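Local coordinates for protein leucine aminopeptidase (Fimbriiglobus ruber, PDB 7D1B) that probably acts as a zinc-dependent glutaminyl cyclase of the M28 peptidase family, converting N-terminal glutamine to pyroglutamate, at residues P48-C62 with T157-H169. Residues are numbered along the deposited sequence; the frame is centred on the assembly and turned at random.
Sequences PLDPDRAVKYVQQLC and TAGAALMMELAHH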
ATOM      1  N   PRO A  48       2.463   4.407  20.030  1.00 13.82           N
ATOM      2  CA  PRO A  48       1.193   5.098  20.354  1.00 14.02           C
ATOM      3  C   PRO A  48       0.542   5.690  19.108  1.00 12.88           C
ATOM      4  O   PRO A  48       0.312   6.895  19.002  1.00 13.37           O
ATOM      5  CB  PRO A  48       1.653   6.157  21.362  1.00 15.67           C
ATOM      6  CG  PRO A  48       3.052   6.492  20.894  1.00 17.34           C
ATOM      7  CD  PRO A  48       3.642   5.151  20.523  1.00 15.56           C
ATOM      8  N   LEU A  49       0.234   4.821  18.150  1.00 12.64           N
ATOM      9  CA  LEU A  49      -0.419   5.257  16.929  1.00 12.65           C
ATOM     10  C   LEU A  49      -1.783   5.837  17.268  1.00 12.72           C
ATOM     11  O   LEU A  49      -2.498   5.325  18.134  1.00 14.26           O
ATOM     12  CB  LEU A  49      -0.560   4.064  15.976  1.00 13.80           C
ATOM     13  CG  LEU A  49       0.705   3.238  15.678  1.00 17.92           C
ATOM     14  CD1 LEU A  49       0.396   2.257  14.547  1.00 19.71           C
ATOM     15  CD2 LEU A  49       1.934   4.039  15.354  1.00 18.90           C
ATOM     16  N   ASP A  50      -2.140   6.924  16.594  1.00 13.11           N
ATOM     17  CA  ASP A  50      -3.340   7.663  16.937  1.00 13.25           C
ATOM     18  C   ASP A  50      -4.446   7.293  15.953  1.00 12.91           C
ATOM     19  O   ASP A  50      -4.365   7.662  14.770  1.00 13.57           O
ATOM     20  CB  ASP A  50      -3.017   9.152  16.883  1.00 15.30           C
ATOM     21  CG  ASP A  50      -4.173  10.028  17.299  1.00 16.76           C
ATOM     22  OD1 ASP A  50      -5.337   9.655  17.103  1.00 17.36           O
ATOM     23  OD2 ASP A  50      -3.894  11.128  17.799  1.00 20.09           O
ATOM     24  N   PRO A  51      -5.474   6.557  16.381  1.00 13.16           N
ATOM     25  CA  PRO A  51      -6.495   6.096  15.415  1.00 13.63           C
ATOM     26  C   PRO A  51      -7.300   7.230  14.807  1.00 13.97           C
ATOM     27  O   PRO A  51      -7.680   7.166  13.628  1.00 14.92           O
ATOM     28  CB  PRO A  51      -7.366   5.148  16.252  1.00 14.65           C
ATOM     29  CG  PRO A  51      -7.216   5.681  17.697  1.00 14.84           C
ATOM     30  CD  PRO A  51      -5.770   6.147  17.772  1.00 14.62           C
ATOM     31  N   ASP A  52      -7.581   8.275  15.590  1.00 14.17           N
ATOM     32  CA  ASP A  52      -8.349   9.397  15.068  1.00 15.29           C
ATOM     33  C   ASP A  52      -7.538  10.180  14.053  1.00 13.77           C
ATOM     34  O   ASP A  52      -8.069  10.616  13.028  1.00 14.63           O
ATOM     35  CB  ASP A  52      -8.807  10.282  16.222  1.00 18.65           C
ATOM     36  CG  ASP A  52      -9.718   9.547  17.165  1.00 25.02           C
ATOM     37  OD1 ASP A  52     -10.609   8.818  16.676  1.00 27.35           O
ATOM     38  OD2 ASP A  52      -9.519   9.658  18.383  1.00 31.34           O
ATOM     39  N   ARG A  53      -6.242  10.362  14.317  1.00 14.11           N
ATOM     40  CA  ARG A  53      -5.385  11.054  13.365  1.00 13.52           C
ATOM     41  C   ARG A  53      -5.258  10.255  12.073  1.00 13.07           C
ATOM     42  O   ARG A  53      -5.297  10.824  10.972  1.00 13.99           O
ATOM     43  CB  ARG A  53      -4.030  11.326  14.016  1.00 14.25           C
ATOM     44  CG  ARG A  53      -3.119  12.171  13.156  1.00 15.05           C
ATOM     45  CD  ARG A  53      -1.909  12.689  13.930  1.00 15.74           C
ATOM     46  NE  ARG A  53      -1.123  11.569  14.443  1.00 14.74           N
ATOM     47  CZ  ARG A  53      -0.114  11.687  15.294  1.00 15.11           C
ATOM     48  NH1 ARG A  53       0.236  12.885  15.737  1.00 17.10           N
ATOM     49  NH2 ARG A  53       0.537  10.608  15.704  1.00 15.23           N
ATOM     50  N   ALA A  54      -5.131   8.930  12.184  1.00 13.33           N
ATOM     51  CA  ALA A  54      -5.045   8.098  10.990  1.00 13.62           C
ATOM     52  C   ALA A  54      -6.285   8.257  10.114  1.00 13.23           C
ATOM     53  O   ALA A  54      -6.182   8.399   8.878  1.00 13.84           O
ATOM     54  CB  ALA A  54      -4.827   6.643  11.412  1.00 14.77           C
ATOM     55  N   VAL A  55      -7.479   8.241  10.730  1.00 13.61           N
ATOM     56  CA  VAL A  55      -8.696   8.429   9.941  1.00 14.48           C
ATOM     57  C   VAL A  55      -8.747   9.834   9.351  1.00 14.00           C
ATOM     58  O   VAL A  55      -9.196  10.026   8.208  1.00 15.07           O
ATOM     59  CB  VAL A  55      -9.946   8.104  10.775  1.00 16.35           C
ATOM     60  CG1 VAL A  55     -11.206   8.494  10.025  1.00 20.71           C
ATOM     61  CG2 VAL A  55      -9.961   6.633  11.125  1.00 17.12           C
ATOM     62  N   LYS A  56      -8.292  10.836  10.116  1.00 14.23           N
ATOM     63  CA  LYS A  56      -8.251  12.202   9.607  1.00 15.05           C
ATOM     64  C   LYS A  56      -7.396  12.295   8.355  1.00 13.24           C
ATOM     65  O   LYS A  56      -7.719  13.052   7.439  1.00 14.77           O
ATOM     66  CB  LYS A  56      -7.743  13.158  10.689  1.00 17.57           C
ATOM     67  CG  LYS A  56      -7.544  14.606  10.243  0.66 20.21           C
ATOM     68  CD  LYS A  56      -6.850  15.451  11.324  0.66 24.34           C
ATOM     69  CE  LYS A  56      -5.352  15.147  11.392  0.66 25.84           C
ATOM     70  NZ  LYS A  56      -4.619  15.930  12.431  0.66 28.30           N
ATOM     71  N   TYR A  57      -6.296  11.544   8.296  1.00 13.60           N
ATOM     72  CA  TYR A  57      -5.481  11.558   7.082  1.00 13.27           C
ATOM     73  C   TYR A  57      -6.221  10.926   5.903  1.00 12.81           C
ATOM     74  O   TYR A  57      -6.088  11.399   4.767  1.00 13.95           O
ATOM     75  CB  TYR A  57      -4.124  10.889   7.330  1.00 13.83           C
ATOM     76  CG  TYR A  57      -3.206  11.676   8.229  1.00 13.52           C
ATOM     77  CD1 TYR A  57      -3.154  13.058   8.155  1.00 16.51           C
ATOM     78  CD2 TYR A  57      -2.381  11.034   9.142  1.00 13.92           C
ATOM     79  CE1 TYR A  57      -2.304  13.781   8.964  1.00 16.40           C
ATOM     80  CE2 TYR A  57      -1.523  11.747   9.957  1.00 14.27           C
ATOM     81  CZ  TYR A  57      -1.496  13.123   9.877  1.00 13.99           C
ATOM     82  OH  TYR A  57      -0.653  13.855  10.688  1.00 15.70           O
ATOM     83  N   VAL A  58      -7.009   9.866   6.144  1.00 12.93           N
ATOM     84  CA  VAL A  58      -7.858   9.358   5.057  1.00 13.11           C
ATOM     85  C   VAL A  58      -8.789  10.458   4.560  1.00 13.21           C
ATOM     86  O   VAL A  58      -8.943  10.677   3.349  1.00 14.13           O
ATOM     87  CB  VAL A  58      -8.665   8.118   5.478  1.00 13.53           C
ATOM     88  CG1 VAL A  58      -9.561   7.680   4.319  1.00 15.72           C
ATOM     89  CG2 VAL A  58      -7.749   6.985   5.900  1.00 14.46           C
ATOM     90  N   GLN A  59      -9.461  11.136   5.496  1.00 14.01           N
ATOM     91  CA  GLN A  59     -10.392  12.194   5.116  1.00 14.73           C
ATOM     92  C   GLN A  59      -9.677  13.298   4.347  1.00 14.84           C
ATOM     93  O   GLN A  59     -10.212  13.828   3.369  1.00 15.51           O
ATOM     94  CB  GLN A  59     -11.053  12.762   6.368  1.00 16.52           C
ATOM     95  CG  GLN A  59     -12.144  13.776   6.061  1.00 19.79           C
ATOM     96  CD  GLN A  59     -13.372  13.111   5.476  1.00 22.43           C
ATOM     97  OE1 GLN A  59     -13.958  12.224   6.103  1.00 23.51           O
ATOM     98  NE2 GLN A  59     -13.760  13.517   4.270  1.00 24.55           N
ATOM     99  N   GLN A  60      -8.475  13.671   4.779  1.00 14.98           N
ATOM    100  CA  GLN A  60      -7.743  14.743   4.110  1.00 15.41           C
ATOM    101  C   GLN A  60      -7.431  14.381   2.664  1.00 15.14           C
ATOM    102  O   GLN A  60      -7.623  15.190   1.732  1.00 16.17           O
ATOM    103  CB  GLN A  60      -6.452  15.021   4.878  1.00 17.37           C
ATOM    104  CG  GLN A  60      -5.592  16.079   4.229  1.00 20.27           C
ATOM    105  CD  GLN A  60      -4.289  16.352   4.961  1.00 21.89           C
ATOM    106  OE1 GLN A  60      -4.004  15.761   6.012  1.00 25.16           O
ATOM    107  NE2 GLN A  60      -3.487  17.259   4.406  1.00 24.49           N
ATOM    108  N   LEU A  61      -6.943  13.149   2.456  1.00 13.79           N
ATOM    109  CA  LEU A  61      -6.623  12.725   1.096  1.00 14.45           C
ATOM    110  C   LEU A  61      -7.883  12.643   0.246  1.00 13.64           C
ATOM    111  O   LEU A  61      -7.894  13.097  -0.904  1.00 14.87           O
ATOM    112  CB  LEU A  61      -5.856  11.401   1.113  1.00 14.01           C
ATOM    113  CG  LEU A  61      -4.465  11.464   1.756  1.00 14.13           C
ATOM    114  CD1 LEU A  61      -3.855  10.084   1.812  1.00 15.57           C
ATOM    115  CD2 LEU A  61      -3.542  12.412   0.998  1.00 16.98           C
ATOM    116  N   CYS A  62      -8.972  12.108   0.799  1.00 14.00           N
ATOM    117  CA  CYS A  62     -10.213  12.060   0.036  1.00 14.94           C
ATOM    118  C   CYS A  62     -10.760  13.453  -0.252  1.00 14.66           C
ATOM    119  O   CYS A  62     -11.384  13.657  -1.296  1.00 15.98           O
ATOM    120  CB  CYS A  62     -11.262  11.202   0.741  1.00 14.70           C
ATOM    121  SG  CYS A  62     -10.888   9.443   0.753  1.00 15.20           S
ATOM    122  N   THR A 157      -5.883   4.802  -0.719  1.00 12.11           N
ATOM    123  CA  THR A 157      -5.894   5.983   0.135  1.00 11.77           C
ATOM    124  C   THR A 157      -5.535   5.605   1.563  1.00 11.45           C
ATOM    125  O   THR A 157      -4.723   6.275   2.207  1.00 12.08           O
ATOM    126  CB  THR A 157      -7.270   6.649   0.096  1.00 11.87           C
ATOM    127  OG1 THR A 157      -7.700   6.771  -1.263  1.00 12.95           O
ATOM    128  CG2 THR A 157      -7.192   8.021   0.721  1.00 13.95           C
ATOM    129  N   ALA A 158      -6.161   4.547   2.092  1.00 11.55           N
ATOM    130  CA  ALA A 158      -5.923   4.201   3.490  1.00 11.97           C
ATOM    131  C   ALA A 158      -4.485   3.774   3.734  1.00 11.30           C
ATOM    132  O   ALA A 158      -3.964   3.999   4.832  1.00 11.65           O
ATOM    133  CB  ALA A 158      -6.894   3.117   3.951  1.00 14.15           C
ATOM    134  N   GLY A 159      -3.828   3.156   2.747  1.00 11.51           N
ATOM    135  CA  GLY A 159      -2.423   2.824   2.905  1.00 11.52           C
ATOM    136  C   GLY A 159      -1.563   4.070   2.984  1.00 11.01           C
ATOM    137  O   GLY A 159      -0.667   4.170   3.826  1.00 11.73           O
ATOM    138  N   ALA A 160      -1.810   5.035   2.083  1.00 11.40           N
ATOM    139  CA  ALA A 160      -1.099   6.304   2.167  1.00 11.48           C
ATOM    140  C   ALA A 160      -1.331   6.975   3.515  1.00 11.24           C
ATOM    141  O   ALA A 160      -0.397   7.519   4.124  1.00 11.72           O
ATOM    142  CB  ALA A 160      -1.514   7.216   1.014  1.00 12.76           C
ATOM    143  N   ALA A 161      -2.580   6.956   3.992  1.00 11.53           N
ATOM    144  CA  ALA A 161      -2.907   7.569   5.274  1.00 11.49           C
ATOM    145  C   ALA A 161      -2.221   6.858   6.433  1.00 10.95           C
ATOM    146  O   ALA A 161      -1.752   7.508   7.376  1.00 11.34           O
ATOM    147  CB  ALA A 161      -4.415   7.597   5.465  1.00 12.21           C
ATOM    148  N   LEU A 162      -2.151   5.523   6.384  1.00 10.96           N
ATOM    149  CA  LEU A 162      -1.443   4.817   7.439  1.00 10.92           C
ATOM    150  C   LEU A 162       0.034   5.170   7.413  1.00 10.71           C
ATOM    151  O   LEU A 162       0.646   5.339   8.466  1.00 11.35           O
ATOM    152  CB  LEU A 162      -1.675   3.310   7.348  1.00 11.55           C
ATOM    153  CG  LEU A 162      -0.953   2.497   8.444  1.00 11.16           C
ATOM    154  CD1 LEU A 162      -1.338   2.977   9.861  1.00 12.89           C
ATOM    155  CD2 LEU A 162      -1.259   1.019   8.303  1.00 12.77           C
ATOM    156  N   MET A 163       0.625   5.316   6.218  1.00 11.01           N
ATOM    157  CA  MET A 163       2.005   5.801   6.144  1.00 11.37           C
ATOM    158  C   MET A 163       2.136   7.186   6.767  1.00 11.25           C
ATOM    159  O   MET A 163       3.120   7.467   7.465  1.00 11.56           O
ATOM    160  CB  MET A 163       2.495   5.840   4.699  1.00 11.69           C
ATOM    161  CG  MET A 163       2.670   4.508   4.037  1.00 12.62           C
ATOM    162  SD  MET A 163       3.013   4.789   2.313  1.00 12.98           S
ATOM    163  CE  MET A 163       3.006   3.098   1.703  1.00 14.06           C
ATOM    164  N   MET A 164       1.159   8.070   6.517  1.00 11.40           N
ATOM    165  CA  MET A 164       1.199   9.394   7.148  1.00 11.70           C
ATOM    166  C   MET A 164       1.195   9.276   8.665  1.00 11.37           C
ATOM    167  O   MET A 164       1.932   9.989   9.347  1.00 12.33           O
ATOM    168  CB  MET A 164       0.028  10.244   6.668  1.00 12.06           C
ATOM    169  CG  MET A 164       0.127  10.657   5.209  1.00 12.80           C
ATOM    170  SD  MET A 164      -1.284  11.659   4.663  1.00 13.85           S
ATOM    171  CE  MET A 164      -0.823  13.234   5.376  1.00 16.67           C
ATOM    172  N   GLU A 165       0.364   8.386   9.213  1.00 11.10           N
ATOM    173  CA  GLU A 165       0.364   8.184  10.661  1.00 11.22           C
ATOM    174  C   GLU A 165       1.698   7.613  11.136  1.00 11.34           C
ATOM    175  O   GLU A 165       2.294   8.109  12.099  1.00 11.52           O
ATOM    176  CB  GLU A 165      -0.805   7.301  11.100  1.00 11.71           C
ATOM    177  CG  GLU A 165      -0.742   6.926  12.588  1.00 12.46           C
ATOM    178  CD  GLU A 165      -0.771   8.128  13.526  1.00 12.66           C
ATOM    179  OE1 GLU A 165      -1.280   9.186  13.107  1.00 13.59           O
ATOM    180  OE2 GLU A 165      -0.296   7.988  14.690  1.00 12.79           O
ATOM    181  N   LEU A 166       2.177   6.557  10.474  1.00 11.08           N
ATOM    182  CA  LEU A 166       3.422   5.918  10.881  1.00 11.19           C
ATOM    183  C   LEU A 166       4.578   6.898  10.867  1.00 11.10           C
ATOM    184  O   LEU A 166       5.495   6.793  11.695  1.00 11.43           O
ATOM    185  CB  LEU A 166       3.742   4.734   9.960  1.00 12.02           C
ATOM    186  CG  LEU A 166       2.864   3.495  10.115  1.00 11.81           C
ATOM    187  CD1 LEU A 166       3.197   2.494   9.022  1.00 14.50           C
ATOM    188  CD2 LEU A 166       3.038   2.874  11.483  1.00 14.68           C
ATOM    189  N   ALA A 167       4.567   7.850   9.934  1.00 11.38           N
ATOM    190  CA  ALA A 167       5.660   8.808   9.842  1.00 11.17           C
ATOM    191  C   ALA A 167       5.874   9.595  11.129  1.00 11.25           C
ATOM    192  O   ALA A 167       6.987  10.049  11.368  1.00 12.69           O
ATOM    193  CB  ALA A 167       5.405   9.760   8.677  1.00 13.08           C
ATOM    194  N   HIS A 168       4.830   9.805  11.945  1.00 11.69           N
ATOM    195  CA  HIS A 168       5.027  10.492  13.221  1.00 12.11           C
ATOM    196  C   HIS A 168       5.955   9.724  14.153  1.00 11.89           C
ATOM    197  O   HIS A 168       6.565  10.333  15.042  1.00 13.24           O
ATOM    198  CB  HIS A 168       3.696  10.727  13.925  1.00 13.09           C
ATOM    199  CG  HIS A 168       2.846  11.753  13.254  1.00 12.76           C
ATOM    200  ND1 HIS A 168       3.036  13.105  13.436  1.00 13.85           N
ATOM    201  CD2 HIS A 168       1.805  11.630  12.392  1.00 13.69           C
ATOM    202  CE1 HIS A 168       2.141  13.770  12.723  1.00 14.67           C
ATOM    203  NE2 HIS A 168       1.387  12.900  12.079  1.00 14.49           N
ATOM    204  N   HIS A 169       6.059   8.405  13.967  1.00 11.75           N
ATOM    205  CA  HIS A 169       6.739   7.525  14.903  1.00 11.89           C
ATOM    206  C   HIS A 169       8.071   7.023  14.391  1.00 11.41           C
ATOM    207  O   HIS A 169       8.890   6.599  15.206  1.00 11.72           O
ATOM    208  CB  HIS A 169       5.842   6.316  15.201  1.00 11.91           C
ATOM    209  CG  HIS A 169       4.452   6.718  15.565  1.00 12.16           C
ATOM    210  ND1 HIS A 169       4.067   7.004  16.860  1.00 13.45           N
ATOM    211  CD2 HIS A 169       3.373   6.954  14.781  1.00 12.65           C
ATOM    212  CE1 HIS A 169       2.798   7.382  16.851  1.00 13.12           C
ATOM    213  NE2 HIS A 169       2.359   7.372  15.600  1.00 12.98           N
TER
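The guanidinium of Arg-53 lies flat on the imidazole of His-168, planes 4° apart and centres 3.6 Å from one another, while its edge is turned to the carboxylate of Glu-165. The His-168 ring in turn meets Tyr-57 rim to rim, nearly coplanar, with Tyr-57 OH hydrogen-bonded to His-168 NE2 at 2.6 Å. Met-164 CB lies over one face of the tyrosine, 3.5 Å from Tyr-57 CD2, in a CH-pi contact, with SD placed obliquely. His-169 is sandwiched between Leu-49 CD2 and His-168 CB. Arg-53, bent at chi3 (60°), grips Glu-165 side-on: NE reaches the syn lone pair of OE1 at 2.7 Å, and NH2 points almost straight at OE2. Glu-165 OE2 also accepts from Asp-50 N at 2.9 Å, above the carboxylate plane, and from His-169 NE2; these four bonds probably favour the charged form of the buried carboxylate. A glutamine here would probably leave Arg-53 without its countercharge and turn an amide NH2 toward one of these donors. Farther along, Val-58 CG2 presses on Ala-161 CB at 3.4 Å, and Leu-61 fits as a knob among Thr-157, Ala-160, Ala-161 and Met-164. The Thr-157 side chain is about 9 Å from the bound zinc ion. Segments 51-62 and 157-167 cross at 132°, axes 8.2 Å apart; helix 153-167 rests on strand 178-184 of the M28 fold's mixed sheet, with helices 72-87 and 320-336 touching both segments.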